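Local structure of KLLA0C04147p (Kluyveromyces lactis, 5H2A) at residues E44-V47 and R48-F51; W74-K77 and G78-N81. The protein probably binds and transfers sterols as the OSBP-related protein Osh1, of which this chain is the ankyrin-repeat domain. All blocks are in the same frame, centred on the assembly; numbering follows the deposited sequence.

Contact 1 of 2, residues E44-V47 and R48-F51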
ATOM      1  N   GLU A  44       9.555  -3.879 -25.280  1.00 21.54           N
ATOM      2  CA  GLU A  44      10.470  -2.802 -25.628  1.00 20.74           C
ATOM      3  C   GLU A  44      10.279  -1.644 -24.641  1.00 22.15           C
ATOM      4  O   GLU A  44       9.131  -1.269 -24.338  1.00 21.10           O
ATOM      5  CB  GLU A  44      10.216  -2.370 -27.080  1.00 23.32           C
ATOM      6  CG  GLU A  44      11.397  -1.736 -27.801  1.00 37.40           C
ATOM      7  CD  GLU A  44      11.526  -0.244 -27.528  1.00 42.37           C
ATOM      8  OE1 GLU A  44      10.542   0.362 -27.033  1.00 32.64           O
ATOM      9  OE2 GLU A  44      12.608   0.321 -27.813  1.00 37.11           O
ATOM     10  N   PRO A  45      11.355  -1.092 -24.075  1.00 23.96           N
ATOM     11  CA  PRO A  45      11.175  -0.174 -22.929  1.00 26.03           C
ATOM     12  C   PRO A  45      10.386   1.089 -23.252  1.00 22.76           C
ATOM     13  O   PRO A  45       9.634   1.571 -22.393  1.00 18.29           O
ATOM     14  CB  PRO A  45      12.616   0.145 -22.498  1.00 33.77           C
ATOM     15  CG  PRO A  45      13.477  -0.238 -23.642  1.00 35.00           C
ATOM     16  CD  PRO A  45      12.774  -1.359 -24.361  1.00 31.36           C
ATOM     17  N   THR A  46      10.524   1.639 -24.458  1.00 20.74           N
ATOM     18  CA  THR A  46       9.700   2.793 -24.817  1.00 21.99           C
ATOM     19  C   THR A  46       8.233   2.395 -24.910  1.00 24.38           C
ATOM     20  O   THR A  46       7.362   3.100 -24.389  1.00 21.18           O
ATOM     21  CB  THR A  46      10.185   3.425 -26.126  1.00 34.28           C
ATOM     22  OG1 THR A  46      11.458   4.044 -25.904  1.00 34.89           O
ATOM     23  CG2 THR A  46       9.204   4.497 -26.618  1.00 30.56           C
ATOM     24  N   VAL A  47       7.950   1.236 -25.513  1.00 16.64           N
ATOM     25  CA  VAL A  47       6.584   0.713 -25.530  1.00 18.63           C
ATOM     26  C   VAL A  47       6.047   0.574 -24.107  1.00 24.49           C
ATOM     27  O   VAL A  47       4.943   1.045 -23.799  1.00 20.13           O
ATOM     28  CB  VAL A  47       6.522  -0.628 -26.285  1.00 19.99           C
ATOM     29  CG1 VAL A  47       5.120  -1.248 -26.175  1.00 19.61           C
ATOM     30  CG2 VAL A  47       6.907  -0.438 -27.756  1.00 19.73           C
ATOM     31  N   ARG A  48       6.807  -0.095 -23.221  1.00 19.93           N
ATOM     32  CA  ARG A  48       6.349  -0.276 -21.842  1.00 19.71           C
ATOM     33  C   ARG A  48       6.047   1.060 -21.179  1.00 15.87           C
ATOM     34  O   ARG A  48       5.102   1.165 -20.386  1.00 19.65           O
ATOM     35  CB  ARG A  48       7.397  -1.016 -20.988  1.00 21.95           C
ATOM     36  CG  ARG A  48       7.832  -2.373 -21.475  1.00 27.00           C
ATOM     37  CD  ARG A  48       8.259  -3.315 -20.313  1.00 29.77           C
ATOM     38  NE  ARG A  48       9.274  -2.761 -19.407  1.00 28.18           N
ATOM     39  CZ  ARG A  48      10.589  -2.772 -19.637  1.00 32.16           C
ATOM     40  NH1 ARG A  48      11.078  -3.282 -20.762  1.00 32.67           N
ATOM     41  NH2 ARG A  48      11.418  -2.260 -18.735  1.00 29.02           N
ATOM     42  N   SER A  49       6.863   2.078 -21.455  1.00 15.54           N
ATOM     43  CA  SER A  49       6.721   3.349 -20.743  1.00 19.90           C
ATOM     44  C   SER A  49       5.425   4.055 -21.110  1.00 22.88           C
ATOM     45  O   SER A  49       4.899   4.828 -20.303  1.00 24.09           O
ATOM     46  CB  SER A  49       7.914   4.268 -21.031  1.00 21.98           C
ATOM     47  OG  SER A  49       7.872   4.754 -22.365  1.00 28.80           O
ATOM     48  N   VAL A  50       4.916   3.834 -22.321  1.00 17.41           N
ATOM     49  CA  VAL A  50       3.599   4.360 -22.684  1.00 16.95           C
ATOM     50  C   VAL A  50       2.496   3.443 -22.176  1.00 15.94           C
ATOM     51  O   VAL A  50       1.492   3.905 -21.625  1.00 15.60           O
ATOM     52  CB  VAL A  50       3.503   4.556 -24.208  1.00 21.86           C
ATOM     53  CG1 VAL A  50       2.111   5.091 -24.601  1.00 19.82           C
ATOM     54  CG2 VAL A  50       4.617   5.497 -24.703  1.00 18.76           C
ATOM     55  N   PHE A  51       2.651   2.127 -22.378  1.00 16.07           N
ATOM     56  CA  PHE A  51       1.603   1.201 -21.952  1.00 15.84           C
ATOM     57  C   PHE A  51       1.284   1.363 -20.467  1.00 21.25           C
ATOM     58  O   PHE A  51       0.108   1.354 -20.069  1.00 16.27           O
ATOM     59  CB  PHE A  51       2.002  -0.251 -22.224  1.00 15.37           C
ATOM     60  CG  PHE A  51       0.963  -1.236 -21.747  1.00 13.26           C
ATOM     61  CD1 PHE A  51      -0.125  -1.541 -22.551  1.00 17.82           C
ATOM     62  CD2 PHE A  51       1.053  -1.814 -20.490  1.00 15.56           C
ATOM     63  CE1 PHE A  51      -1.121  -2.405 -22.104  1.00 20.74           C
ATOM     64  CE2 PHE A  51       0.070  -2.704 -20.036  1.00 23.50           C
ATOM     65  CZ  PHE A  51      -1.016  -3.000 -20.846  1.00 22.91           C
TER

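Contact 2 of 2, residues W74-K77 and G78-N81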
ATOM      1  N   TRP A  74      -7.543  -5.352 -16.583  1.00 17.86           N
ATOM      2  CA  TRP A  74      -6.088  -5.304 -16.581  1.00 16.45           C
ATOM      3  C   TRP A  74      -5.434  -4.987 -15.236  1.00 20.83           C
ATOM      4  O   TRP A  74      -4.206  -4.955 -15.180  1.00 18.91           O
ATOM      5  CB  TRP A  74      -5.578  -4.270 -17.591  1.00 17.19           C
ATOM      6  CG  TRP A  74      -5.850  -4.581 -19.049  1.00 16.73           C
ATOM      7  CD1 TRP A  74      -6.357  -5.721 -19.582  1.00 16.91           C
ATOM      8  CD2 TRP A  74      -5.627  -3.680 -20.145  1.00 17.05           C
ATOM      9  NE1 TRP A  74      -6.462  -5.595 -20.972  1.00 18.18           N
ATOM     10  CE2 TRP A  74      -6.021  -4.341 -21.327  1.00 18.50           C
ATOM     11  CE3 TRP A  74      -5.127  -2.371 -20.232  1.00 21.63           C
ATOM     12  CZ2 TRP A  74      -5.923  -3.742 -22.589  1.00 21.47           C
ATOM     13  CZ3 TRP A  74      -5.035  -1.765 -21.498  1.00 23.21           C
ATOM     14  CH2 TRP A  74      -5.431  -2.453 -22.654  1.00 23.29           C
ATOM     15  N   THR A  75      -6.180  -4.713 -14.161  1.00 18.44           N
ATOM     16  CA  THR A  75      -5.518  -4.252 -12.936  1.00 19.80           C
ATOM     17  C   THR A  75      -5.788  -5.096 -11.695  1.00 28.39           C
ATOM     18  O   THR A  75      -5.285  -4.750 -10.616  1.00 24.60           O
ATOM     19  CB  THR A  75      -5.898  -2.795 -12.598  1.00 19.14           C
ATOM     20  OG1 THR A  75      -7.209  -2.750 -12.011  1.00 27.13           O
ATOM     21  CG2 THR A  75      -5.865  -1.918 -13.831  1.00 19.86           C
ATOM     22  N   THR A  76      -6.551  -6.169 -11.792  1.00 30.69           N
ATOM     23  CA  THR A  76      -6.794  -6.974 -10.601  1.00 31.28           C
ATOM     24  C   THR A  76      -5.709  -8.042 -10.448  1.00 31.10           C
ATOM     25  O   THR A  76      -4.963  -8.341 -11.386  1.00 27.67           O
ATOM     26  CB  THR A  76      -8.168  -7.642 -10.655  1.00 34.43           C
ATOM     27  OG1 THR A  76      -8.141  -8.677 -11.642  1.00 30.82           O
ATOM     28  CG2 THR A  76      -9.249  -6.628 -11.012  1.00 32.75           C
ATOM     29  N   LYS A  77      -5.638  -8.625  -9.239  1.00 33.48           N
ATOM     30  CA  LYS A  77      -4.639  -9.661  -8.965  1.00 35.38           C
ATOM     31  C   LYS A  77      -4.681 -10.779  -9.993  1.00 30.55           C
ATOM     32  O   LYS A  77      -3.641 -11.370 -10.310  1.00 34.13           O
ATOM     33  CB  LYS A  77      -4.842 -10.261  -7.564  1.00 40.83           C
ATOM     34  CG  LYS A  77      -4.296  -9.420  -6.445  1.00 54.48           C
ATOM     35  CD  LYS A  77      -2.780  -9.370  -6.550  1.00 59.19           C
ATOM     36  CE  LYS A  77      -2.212  -8.281  -5.638  1.00 57.29           C
ATOM     37  NZ  LYS A  77      -3.314  -7.772  -4.742  1.00 59.14           N
ATOM     38  N   GLY A  78      -5.869 -11.076 -10.526  1.00 29.14           N
ATOM     39  CA  GLY A  78      -6.022 -12.147 -11.498  1.00 34.18           C
ATOM     40  C   GLY A  78      -5.294 -11.936 -12.813  1.00 40.92           C
ATOM     41  O   GLY A  78      -5.070 -12.905 -13.549  1.00 38.42           O
ATOM     42  N   SER A  79      -4.932 -10.698 -13.146  1.00 31.94           N
ATOM     43  CA  SER A  79      -4.134 -10.471 -14.347  1.00 31.81           C
ATOM     44  C   SER A  79      -2.691 -10.089 -14.034  1.00 29.55           C
ATOM     45  O   SER A  79      -1.939  -9.774 -14.961  1.00 25.54           O
ATOM     46  CB  SER A  79      -4.791  -9.416 -15.248  1.00 44.89           C
ATOM     47  OG  SER A  79      -5.338  -8.342 -14.516  1.00 50.42           O
ATOM     48  N   SER A  80      -2.265 -10.168 -12.765  1.00 32.05           N
ATOM     49  CA  SER A  80      -0.944  -9.666 -12.384  1.00 35.39           C
ATOM     50  C   SER A  80       0.200 -10.407 -13.075  1.00 35.53           C
ATOM     51  O   SER A  80       1.319  -9.879 -13.138  1.00 30.13           O
ATOM     52  CB  SER A  80      -0.763  -9.739 -10.862  1.00 38.11           C
ATOM     53  OG  SER A  80      -0.964 -11.057 -10.395  1.00 38.71           O
ATOM     54  N   ASN A  81      -0.048 -11.608 -13.591  1.00 29.37           N
ATOM     55  CA  ASN A  81       0.969 -12.360 -14.308  1.00 29.91           C
ATOM     56  C   ASN A  81       0.802 -12.275 -15.824  1.00 40.84           C
ATOM     57  O   ASN A  81       1.501 -12.989 -16.554  1.00 35.79           O
ATOM     58  CB  ASN A  81       0.960 -13.821 -13.843  1.00 32.57           C
ATOM     59  CG  ASN A  81       1.426 -13.972 -12.398  1.00 42.43           C
ATOM     60  OD1 ASN A  81       2.303 -13.236 -11.944  1.00 37.23           O
ATOM     61  ND2 ASN A  81       0.831 -14.913 -11.670  1.00 46.09           N
TER
HETATM   62  O   HOH W   1      -7.829  -7.533 -14.057  1.00 27.09           O

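Contact 1 of 2, residues E44-V47 and R48-F51
Ser49 turns its hydroxyl back along the helix onto the carbonyl of Thr46, one turn earlier. Ser49 OG donates to Thr46 O at 2.7 Å. The hydroxyl lies between the backbone N and the carbonyl carbon of its own residue (chi1 71°), and this places it over the preceding turn. It comes in from the side of the C=O, which leaves the end of the carbonyl to Val50 N, 3.3 Å from Thr46 O. Two donors thus grip one oxygen. Arg48 also reaches back toward the start of the helix. Its CG rests 3.3 Å from Glu44 O, the same oxygen that accepts from Arg48 N. The side chain then bends at chi3 (-53°) and brings one guanidinium face over Pro45, with NH1 3.8 Å from Pro45 CA. NH1 also donates a hydrogen bond to the backbone O of Asp43, which holds the guanidinium beside the start of the helix. Glu44 is the N-cap. Its OE1 accepts from Val47 N at 3.1 Å and, weakly, from Thr46 N, covering two amides of the first turn. The negative carboxylate there probably suits the helix dipole. This is the opening of helix 45-51 in the ankyrin domain. Phe51 meets the ring of Phe42 edge-to-face. Val47 and Val50 both touch Phe39, and they face helix 12-25, where they meet Leu15 and Leu19 respectively.

Contact 2 of 2, residues W74-K77 and G78-N81
Ser79 and Ser80 fold back onto the carbonyls of Thr76 and Lys77 in a local turn. It lies in the long loop that follows helix 64-74 and leads toward helix 98-104. Ser79 N donates to Thr76 O at 2.9 Å, and Ser80 N to Lys77 O at 3.1 Å. Each bond spans three residues, the spacing of a 3-10 turn. Both amides approach from above the plane of the carbonyl, not on a lone pair. The Ser80 hydroxyl behaves differently. OG lies in the carbonyl plane of Lys77 and meets a lone pair, with Ser80 OG 2.7 Å from Lys77 O. The torsion of Ser80 (chi1 56°) sets OG between its own N and carbonyl carbon, which brings the hydroxyl to the oxygen that the amide also meets. With alanine in place of Ser80, Lys77 O would probably keep just the amide as a partner within this turn, and the turn is likely to be held less firmly. In the ankyrin domain, this turn follows directly on the end of a helix, where Thr75 leaves helical geometry. Water 1 links the first and last residues of the Thr76–Ser79 turn. It accepts from Thr76 N at 2.9 Å and is hydrogen-bonded to Ser79 OG at 2.7 Å. That hydroxyl also sits 3.4 Å from Trp74 C, packed against the last helical residue. The side chain of Lys77 is bent at chi2 and chi4, and NZ forms a salt bridge with Asp119. Trp74 points its indole back to helix 28-38, where it meets Leu31, Cys32 and Ile35. OG1 of Thr75 is hydrogen-bonded to Val71 O and to His117 NE2.

How the contacts relate
Contact 1 and contact 2 follow one another along the chain and lie on the same side of its centre. Contact 1 is the more peripheral, about 24 Å from the chain centre against about 16 Å for contact 2. Their own centres are about 18 Å apart, yet they touch through two aromatic side chains. Phe51 CE1 packs 4.0 Å from Trp74 CZ3. This packing joins the last residues of helices 45-51 and 64-74, with helix 54-61 between them in sequence. Both contacts are structural packing within the ankyrin domain.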